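Local structure of dehydrogenase (Chromobacterium violaceum, 3Q2I) at residues T90-I93 and E94-A98; W165-P168 and Q169-D173. The protein probably catalyses the NAD-dependent oxidation of UDP-N-acetylglucosaminuronic acid on the pathway to 2,3-diacetamido-2,3-dideoxy-D-mannuronic acid. All coordinates share one frame; numbering follows the deposited sequence.

Interaction 1: T90-I93 and E94-A98. With NAI (1,4-dihydronicotinamide adenine dinucleotide), chain B.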
loop_
_atom_site.group_PDB
_atom_site.type_symbol
_atom_site.label_atom_id
_atom_site.label_comp_id
_atom_site.label_asym_id
_atom_site.label_seq_id
_atom_site.Cartn_x
_atom_site.Cartn_y
_atom_site.Cartn_z
ATOM N N THR A 90 -16.869 -27.990 -12.601
ATOM C CA THR A 90 -17.856 -28.811 -11.897
ATOM C C THR A 90 -18.061 -30.117 -12.675
ATOM O O THR A 90 -18.176 -31.162 -12.031
ATOM C CB THR A 90 -19.212 -28.165 -11.585
ATOM O OG1 THR A 90 -19.772 -27.557 -12.742
ATOM C CG2 THR A 90 -19.088 -27.099 -10.496
ATOM N N GLN A 91 -18.143 -30.021 -14.003
ATOM C CA GLN A 91 -18.329 -31.267 -14.790
ATOM C C GLN A 91 -17.129 -32.204 -14.669
ATOM O O GLN A 91 -17.295 -33.427 -14.483
ATOM C CB GLN A 91 -18.717 -30.957 -16.241
ATOM C CG GLN A 91 -19.949 -30.087 -16.324
ATOM C CD GLN A 91 -20.462 -29.847 -17.729
ATOM O OE1 GLN A 91 -21.674 -29.740 -17.908
ATOM N NE2 GLN A 91 -19.594 -29.801 -18.710
ATOM N N SER A 92 -15.910 -31.682 -14.790
ATOM C CA SER A 92 -14.712 -32.518 -14.650
ATOM C C SER A 92 -14.703 -33.233 -13.305
ATOM O O SER A 92 -14.435 -34.447 -13.208
ATOM C CB SER A 92 -13.442 -31.647 -14.788
ATOM O OG SER A 92 -12.282 -32.443 -14.753
ATOM N N ILE A 93 -14.925 -32.483 -12.229
ATOM C CA ILE A 93 -14.917 -33.068 -10.885
ATOM C C ILE A 93 -15.973 -34.192 -10.759
ATOM O O ILE A 93 -15.673 -35.272 -10.216
ATOM C CB ILE A 93 -15.160 -31.942 -9.833
ATOM C CG1 ILE A 93 -13.972 -30.970 -9.763
ATOM C CG2 ILE A 93 -15.433 -32.526 -8.447
ATOM C CD1 ILE A 93 -14.297 -29.624 -8.947
ATOM N N GLU A 94 -17.159 -33.973 -11.316
ATOM C CA GLU A 94 -18.206 -35.019 -11.306
ATOM C C GLU A 94 -17.745 -36.268 -12.078
ATOM O O GLU A 94 -17.869 -37.397 -11.534
ATOM C CB GLU A 94 -19.501 -34.480 -11.915
ATOM C CG GLU A 94 -20.693 -35.395 -11.566
ATOM C CD GLU A 94 -22.004 -34.939 -12.193
ATOM O OE1 GLU A 94 -22.931 -35.779 -12.191
ATOM O OE2 GLU A 94 -22.129 -33.811 -12.747
ATOM N N CYS A 95 -17.189 -36.076 -13.280
ATOM C CA CYS A 95 -16.570 -37.178 -14.053
ATOM C C CYS A 95 -15.512 -37.921 -13.249
ATOM O O CYS A 95 -15.532 -39.157 -13.152
ATOM C CB CYS A 95 -15.976 -36.701 -15.379
ATOM S SG CYS A 95 -17.198 -36.071 -16.532
ATOM N N SER A 96 -14.569 -37.185 -12.658
ATOM C CA SER A 96 -13.526 -37.827 -11.887
ATOM C C SER A 96 -14.097 -38.636 -10.740
ATOM O O SER A 96 -13.670 -39.785 -10.498
ATOM C CB SER A 96 -12.540 -36.822 -11.302
ATOM O OG SER A 96 -11.847 -36.153 -12.321
ATOM N N GLU A 97 -15.041 -38.038 -10.016
ATOM C CA GLU A 97 -15.622 -38.699 -8.862
ATOM C C GLU A 97 -16.461 -39.932 -9.253
ATOM O O GLU A 97 -16.698 -40.780 -8.406
ATOM C CB GLU A 97 -16.449 -37.708 -8.051
ATOM C CG GLU A 97 -15.543 -36.685 -7.372
ATOM C CD GLU A 97 -16.288 -35.652 -6.572
ATOM O OE1 GLU A 97 -17.540 -35.592 -6.618
ATOM O OE2 GLU A 97 -15.584 -34.873 -5.900
ATOM N N ALA A 98 -16.899 -40.004 -10.503
ATOM C CA ALA A 98 -17.626 -41.183 -11.013
ATOM C C ALA A 98 -16.684 -42.186 -11.658
ATOM O O ALA A 98 -17.130 -43.168 -12.261
ATOM C CB ALA A 98 -18.687 -40.773 -12.048
HETATM P PA NAI B . -21.233 -23.574 -27.910
HETATM O O1A NAI B . -22.086 -22.568 -27.253
HETATM O O2A NAI B . -21.260 -23.705 -29.497
HETATM O O5B NAI B . -21.465 -25.039 -27.366
HETATM C C5B NAI B . -22.344 -25.021 -26.277
HETATM C C4B NAI B . -22.839 -26.442 -26.046
HETATM O O4B NAI B . -22.878 -26.845 -24.666
HETATM C C3B NAI B . -24.275 -26.131 -26.473
HETATM O O3B NAI B . -24.729 -27.078 -27.451
HETATM C C2B NAI B . -25.067 -26.037 -25.158
HETATM O O2B NAI B . -26.443 -26.376 -25.270
HETATM C C1B NAI B . -24.274 -27.097 -24.357
HETATM N N9A NAI B . -24.513 -27.050 -22.933
HETATM C C8A NAI B . -24.552 -25.927 -22.142
HETATM N N7A NAI B . -24.717 -26.299 -20.904
HETATM C C5A NAI B . -24.695 -27.671 -20.804
HETATM C C6A NAI B . -24.840 -28.611 -19.763
HETATM N N6A NAI B . -24.996 -28.231 -18.447
HETATM N N1A NAI B . -24.816 -29.918 -20.071
HETATM C C2A NAI B . -24.680 -30.294 -21.327
HETATM N N3A NAI B . -24.543 -29.470 -22.363
HETATM C C4A NAI B . -24.576 -28.143 -22.118
HETATM O O3 NAI B . -19.724 -23.270 -27.499
HETATM P PN NAI B . -18.417 -23.742 -28.177
HETATM O O1N NAI B . -17.849 -22.670 -29.064
HETATM O O2N NAI B . -18.474 -25.159 -28.797
HETATM O O5D NAI B . -17.264 -23.653 -27.031
HETATM C C5D NAI B . -17.312 -24.823 -26.248
HETATM C C4D NAI B . -16.068 -24.955 -25.375
HETATM O O4D NAI B . -14.991 -25.179 -26.301
HETATM C C3D NAI B . -15.646 -23.650 -24.642
HETATM O O3D NAI B . -15.001 -24.062 -23.436
HETATM C C2D NAI B . -14.588 -23.038 -25.568
HETATM O O2D NAI B . -13.603 -22.297 -24.852
HETATM C C1D NAI B . -13.901 -24.281 -26.206
HETATM N N1N NAI B . -13.312 -24.005 -27.497
HETATM C C2N NAI B . -12.068 -24.368 -27.729
HETATM C C3N NAI B . -11.412 -24.066 -28.929
HETATM C C7N NAI B . -10.024 -24.509 -29.187
HETATM O O7N NAI B . -9.243 -23.974 -29.951
HETATM N N7N NAI B . -9.529 -25.603 -28.535
HETATM C C4N NAI B . -12.110 -23.262 -29.853
HETATM C C5N NAI B . -13.446 -22.999 -29.608
HETATM C C6N NAI B . -14.034 -23.364 -28.423
HETATM O O HOH W 1 -21.249 -31.354 -12.395
HETATM O O HOH W 2 -11.694 -33.298 -12.166
#
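Ser92 and Ser96, both buried one helical turn apart, are joined by a water rather than directly: it lies 2.8 Å from Ser92 OG and donates to Ser96 OG. The two hydroxyl oxygens themselves stay 4.5 Å apart. A second water donates to Glu94 OE2 at 2.6 Å and, weakly, to the backbone O of Thr90, so the water links the Glu94 carboxylate to the turn before it. The extended Glu94 chain gives its other oxygen, OE1, to Thr68 OG1, and each carboxylate oxygen has a partner. On another side of the helix, Ile93 and Glu97 run side by side. Ile93 CG1 stands beside the backbone N (chi1 -68°), which turns CG2 toward Glu97 OE2 at 3.5 Å, an apolar methyl beside a carboxylate. Under all this runs ordinary alpha-helical bonding, with Cys95 N to Gln91 O nearly straight at 176°. Gln91 belongs to the dinucleotide pocket; its OE1 comes to 3.7 Å from N6A of the adenine. Helix 88-97 is the crossover between strands 78-81 and 101-104 of the Rossmann fold: Ser92 and Cys95 face those strands, Ile93 packs on helix 112-125, and Glu94 on helix 67-73.

Interaction 2: W165-P168 and Q169-D173. With HP7 ((2S,3S,4R,5R,6R)-5-acetamido-6-[[[(2R,3S,4R,5R)-5-(2,4-dioxopyrimidin-1-yl)-3,4-dihydroxy-oxolan-2-yl]methoxy-hydroxy-phosphoryl]oxy-hydroxy-phosphoryl]oxy-3,4-dihydroxy-oxane-2-carboxylic acid), chain C.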
loop_
_atom_site.group_PDB
_atom_site.type_symbol
_atom_site.label_atom_id
_atom_site.label_comp_id
_atom_site.label_asym_id
_atom_site.label_seq_id
_atom_site.Cartn_x
_atom_site.Cartn_y
_atom_site.Cartn_z
ATOM N N TRP A 165 -7.283 -9.355 -33.711
ATOM C CA TRP A 165 -8.333 -10.128 -34.352
ATOM C C TRP A 165 -9.660 -9.381 -34.324
ATOM O O TRP A 165 -9.782 -8.242 -33.831
ATOM C CB TRP A 165 -8.469 -11.471 -33.619
ATOM C CG TRP A 165 -7.405 -12.497 -33.966
ATOM C CD1 TRP A 165 -6.338 -12.409 -34.848
ATOM C CD2 TRP A 165 -7.368 -13.814 -33.426
ATOM N NE1 TRP A 165 -5.639 -13.597 -34.854
ATOM C CE2 TRP A 165 -6.240 -14.462 -33.969
ATOM C CE3 TRP A 165 -8.145 -14.486 -32.467
ATOM C CZ2 TRP A 165 -5.905 -15.780 -33.621
ATOM C CZ3 TRP A 165 -7.819 -15.800 -32.127
ATOM C CH2 TRP A 165 -6.693 -16.437 -32.709
ATOM N N THR A 166 -10.706 -10.032 -34.836
ATOM C CA THR A 166 -11.969 -9.345 -34.959
ATOM C C THR A 166 -13.120 -10.208 -34.526
ATOM O O THR A 166 -13.264 -11.307 -35.064
ATOM C CB THR A 166 -12.239 -8.973 -36.442
ATOM O OG1 THR A 166 -11.121 -8.257 -36.957
ATOM C CG2 THR A 166 -13.521 -8.177 -36.531
ATOM N N ARG A 167 -13.940 -9.750 -33.579
ATOM C CA ARG A 167 -15.126 -10.474 -33.121
ATOM C C ARG A 167 -16.229 -9.438 -33.014
ATOM O O ARG A 167 -16.129 -8.473 -32.256
ATOM C CB ARG A 167 -14.963 -11.118 -31.733
ATOM C CG ARG A 167 -13.879 -12.158 -31.650
ATOM C CD ARG A 167 -14.175 -13.339 -32.562
ATOM N NE ARG A 167 -13.208 -14.422 -32.422
ATOM C CZ ARG A 167 -12.118 -14.539 -33.160
ATOM N NH1 ARG A 167 -11.325 -15.593 -32.966
ATOM N NH2 ARG A 167 -11.794 -13.629 -34.076
ATOM N N PRO A 168 -17.289 -9.578 -33.837
ATOM C CA PRO A 168 -18.344 -8.578 -33.823
ATOM C C PRO A 168 -19.322 -8.892 -32.691
ATOM O O PRO A 168 -19.243 -9.978 -32.110
ATOM C CB PRO A 168 -19.032 -8.798 -35.199
ATOM C CG PRO A 168 -18.844 -10.302 -35.413
ATOM C CD PRO A 168 -17.434 -10.555 -34.928
ATOM N N GLN A 169 -20.233 -7.974 -32.376
ATOM C CA GLN A 169 -21.213 -8.242 -31.340
ATOM C C GLN A 169 -21.955 -9.583 -31.535
ATOM O O GLN A 169 -22.311 -10.266 -30.556
ATOM C CB GLN A 169 -22.188 -7.076 -31.173
ATOM C CG GLN A 169 -23.123 -7.163 -30.010
ATOM C CD GLN A 169 -22.372 -7.048 -28.702
ATOM O OE1 GLN A 169 -21.448 -6.226 -28.569
ATOM N NE2 GLN A 169 -22.718 -7.900 -27.755
ATOM N N GLU A 170 -22.260 -9.934 -32.781
ATOM C CA GLU A 170 -23.100 -11.115 -33.016
ATOM C C GLU A 170 -22.383 -12.397 -32.563
ATOM O O GLU A 170 -23.029 -13.363 -32.153
ATOM C CB GLU A 170 -23.502 -11.228 -34.501
ATOM C CG GLU A 170 -22.335 -11.334 -35.467
ATOM C CD GLU A 170 -22.698 -11.948 -36.816
ATOM O OE1 GLU A 170 -21.767 -12.189 -37.627
ATOM O OE2 GLU A 170 -23.903 -12.180 -37.068
ATOM N N TYR A 171 -21.044 -12.378 -32.535
ATOM C CA TYR A 171 -20.277 -13.507 -31.980
ATOM C C TYR A 171 -20.613 -13.747 -30.507
ATOM O O TYR A 171 -20.861 -14.880 -30.070
ATOM C CB TYR A 171 -18.775 -13.214 -32.194
ATOM C CG TYR A 171 -17.871 -14.071 -31.338
ATOM C CD1 TYR A 171 -17.473 -15.335 -31.749
ATOM C CD2 TYR A 171 -17.480 -13.654 -30.065
ATOM C CE1 TYR A 171 -16.683 -16.152 -30.960
ATOM C CE2 TYR A 171 -16.707 -14.462 -29.267
ATOM C CZ TYR A 171 -16.293 -15.685 -29.713
ATOM O OH TYR A 171 -15.520 -16.475 -28.914
ATOM N N TYR A 172 -20.552 -12.689 -29.699
ATOM C CA TYR A 172 -20.880 -12.788 -28.282
ATOM C C TYR A 172 -22.360 -13.052 -28.022
ATOM O O TYR A 172 -22.707 -13.737 -27.094
ATOM C CB TYR A 172 -20.468 -11.506 -27.559
ATOM C CG TYR A 172 -18.993 -11.209 -27.745
ATOM C CD1 TYR A 172 -18.047 -11.770 -26.868
ATOM C CD2 TYR A 172 -18.530 -10.334 -28.727
ATOM C CE1 TYR A 172 -16.717 -11.506 -27.012
ATOM C CE2 TYR A 172 -17.173 -10.044 -28.855
ATOM C CZ TYR A 172 -16.273 -10.658 -27.986
ATOM O OH TYR A 172 -14.953 -10.331 -28.136
ATOM N N ASP A 173 -23.240 -12.564 -28.899
ATOM C CA ASP A 173 -24.670 -12.687 -28.634
ATOM C C ASP A 173 -25.163 -14.093 -28.995
ATOM O O ASP A 173 -26.299 -14.457 -28.673
ATOM C CB ASP A 173 -25.425 -11.687 -29.536
ATOM C CG ASP A 173 -25.347 -10.256 -29.036
ATOM O OD1 ASP A 173 -24.709 -9.990 -28.010
ATOM O OD2 ASP A 173 -25.924 -9.369 -29.698
HETATM N N1 HP7 C . -14.426 -13.670 -36.926
HETATM C C2 HP7 C . -14.666 -12.479 -37.474
HETATM O O2 HP7 C . -15.774 -11.918 -37.269
HETATM N N3 HP7 C . -13.770 -11.882 -38.266
HETATM C C4 HP7 C . -12.592 -12.471 -38.517
HETATM O O4 HP7 C . -11.815 -11.894 -39.314
HETATM C C5 HP7 C . -12.300 -13.715 -37.949
HETATM C C6 HP7 C . -13.266 -14.306 -37.145
HETATM P PA HP7 C . -12.570 -18.423 -36.221
HETATM P PB HP7 C . -11.386 -20.393 -34.593
HETATM O "O'P" HP7 C . -13.055 -16.792 -30.909
HETATM O "O'Q" HP7 C . -14.191 -18.492 -30.091
HETATM C "C1'" HP7 C . -10.234 -19.093 -32.629
HETATM O O1A HP7 C . -11.366 -17.821 -36.928
HETATM O O1B HP7 C . -10.141 -20.252 -35.437
HETATM C C1C HP7 C . -15.433 -14.237 -36.019
HETATM C "C2'" HP7 C . -9.203 -19.499 -31.561
HETATM N "N2'" HP7 C . -8.330 -20.562 -32.061
HETATM O O2A HP7 C . -13.463 -19.436 -36.883
HETATM O O2B HP7 C . -12.280 -21.615 -34.648
HETATM C C2C HP7 C . -16.474 -15.091 -36.729
HETATM O O2C HP7 C . -17.707 -14.778 -36.072
HETATM C "C3'" HP7 C . -9.893 -19.973 -30.289
HETATM O "O3'" HP7 C . -8.869 -20.006 -29.267
HETATM O O3A HP7 C . -12.192 -19.020 -34.779
HETATM O O3B HP7 C . -10.937 -20.278 -33.027
HETATM C C3C HP7 C . -16.087 -16.507 -36.338
HETATM O O3C HP7 C . -17.235 -17.354 -36.282
HETATM C "C4'" HP7 C . -10.991 -18.990 -29.850
HETATM O "O4'" HP7 C . -11.764 -19.485 -28.763
HETATM C C4C HP7 C . -15.465 -16.361 -34.953
HETATM O O4C HP7 C . -14.750 -15.131 -35.135
HETATM C "C5'" HP7 C . -11.975 -18.873 -31.032
HETATM O "O5'" HP7 C . -11.229 -18.234 -32.064
HETATM C C5C HP7 C . -14.458 -17.464 -34.711
HETATM O O5C HP7 C . -13.474 -17.203 -35.705
HETATM C "C6'" HP7 C . -13.158 -18.016 -30.655
HETATM C "C7'" HP7 C . -7.006 -20.521 -32.191
HETATM O "O7'" HP7 C . -6.257 -19.611 -31.807
HETATM C "C8'" HP7 C . -6.388 -21.725 -32.862
#
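Arg167 sets its CD over the face of the Tyr171 ring before its guanidinium reaches the UDP-sugar acid. Starting at the backbone, Arg167 CB lies 3.7 Å from Tyr172 OH, and CG stays beside the same hydroxyl. The chain then bends (chi2 -63°), which sets CD over the centre of the Tyr171 ring, 3.9 Å from the centroid and only 9° off the normal, a CH-pi contact. NE donates to the sugar carboxylate oxygen O'P at 2.8 Å. NH1 donates twice, to the same O'P at 2.9 Å and to the sugar ring oxygen O5' at 2.8 Å. NH2 turns back to Thr166 O at 2.9 Å, helping to fix the rotation of the group, and the ribose oxygen O4C sits over one guanidinium face. Tyr171 OH donates to the other carboxylate oxygen, O'Q, at 2.7 Å and is also bonded to Gln191 NE2, so arginine and tyrosine hold the two carboxylate oxygens between them, consistent with recognition of a UDP-sugar acid. A backbone bond from Tyr171 N to Pro168 O (3.0 Å) spans the start of the short, weakly bonded helix 169-173. That helix follows the loop leaving strand 156-164; Arg167 rests on Met244 beyond strand 237-243 and on Gln191 of helix 187-191, while Tyr171 packs on Asn190 of the same helix.

Overall arrangement
From the N terminus, the chain first builds the Rossmann domain, and interaction 1 falls on its helix 88-97, between strands 78-81 and 101-104. Interaction 2 comes later, where the loop after strand 156-164 of the C-terminal alpha/beta domain leads into helix 169-173. Both contacts are local, each within one unbroken run of residues, so neither closes a long loop; they follow in series and neither nest nor cross. The centres of interaction 1 and interaction 2 are about 32 Å apart, and the nearest atoms of interaction 1 and interaction 2 about 17 Å apart. The ligands relate them: 90-98 borders the adenine end of the dinucleotide, 165-173 grips the sugar acid, and Lys106 hydrogen-bonds both ligands.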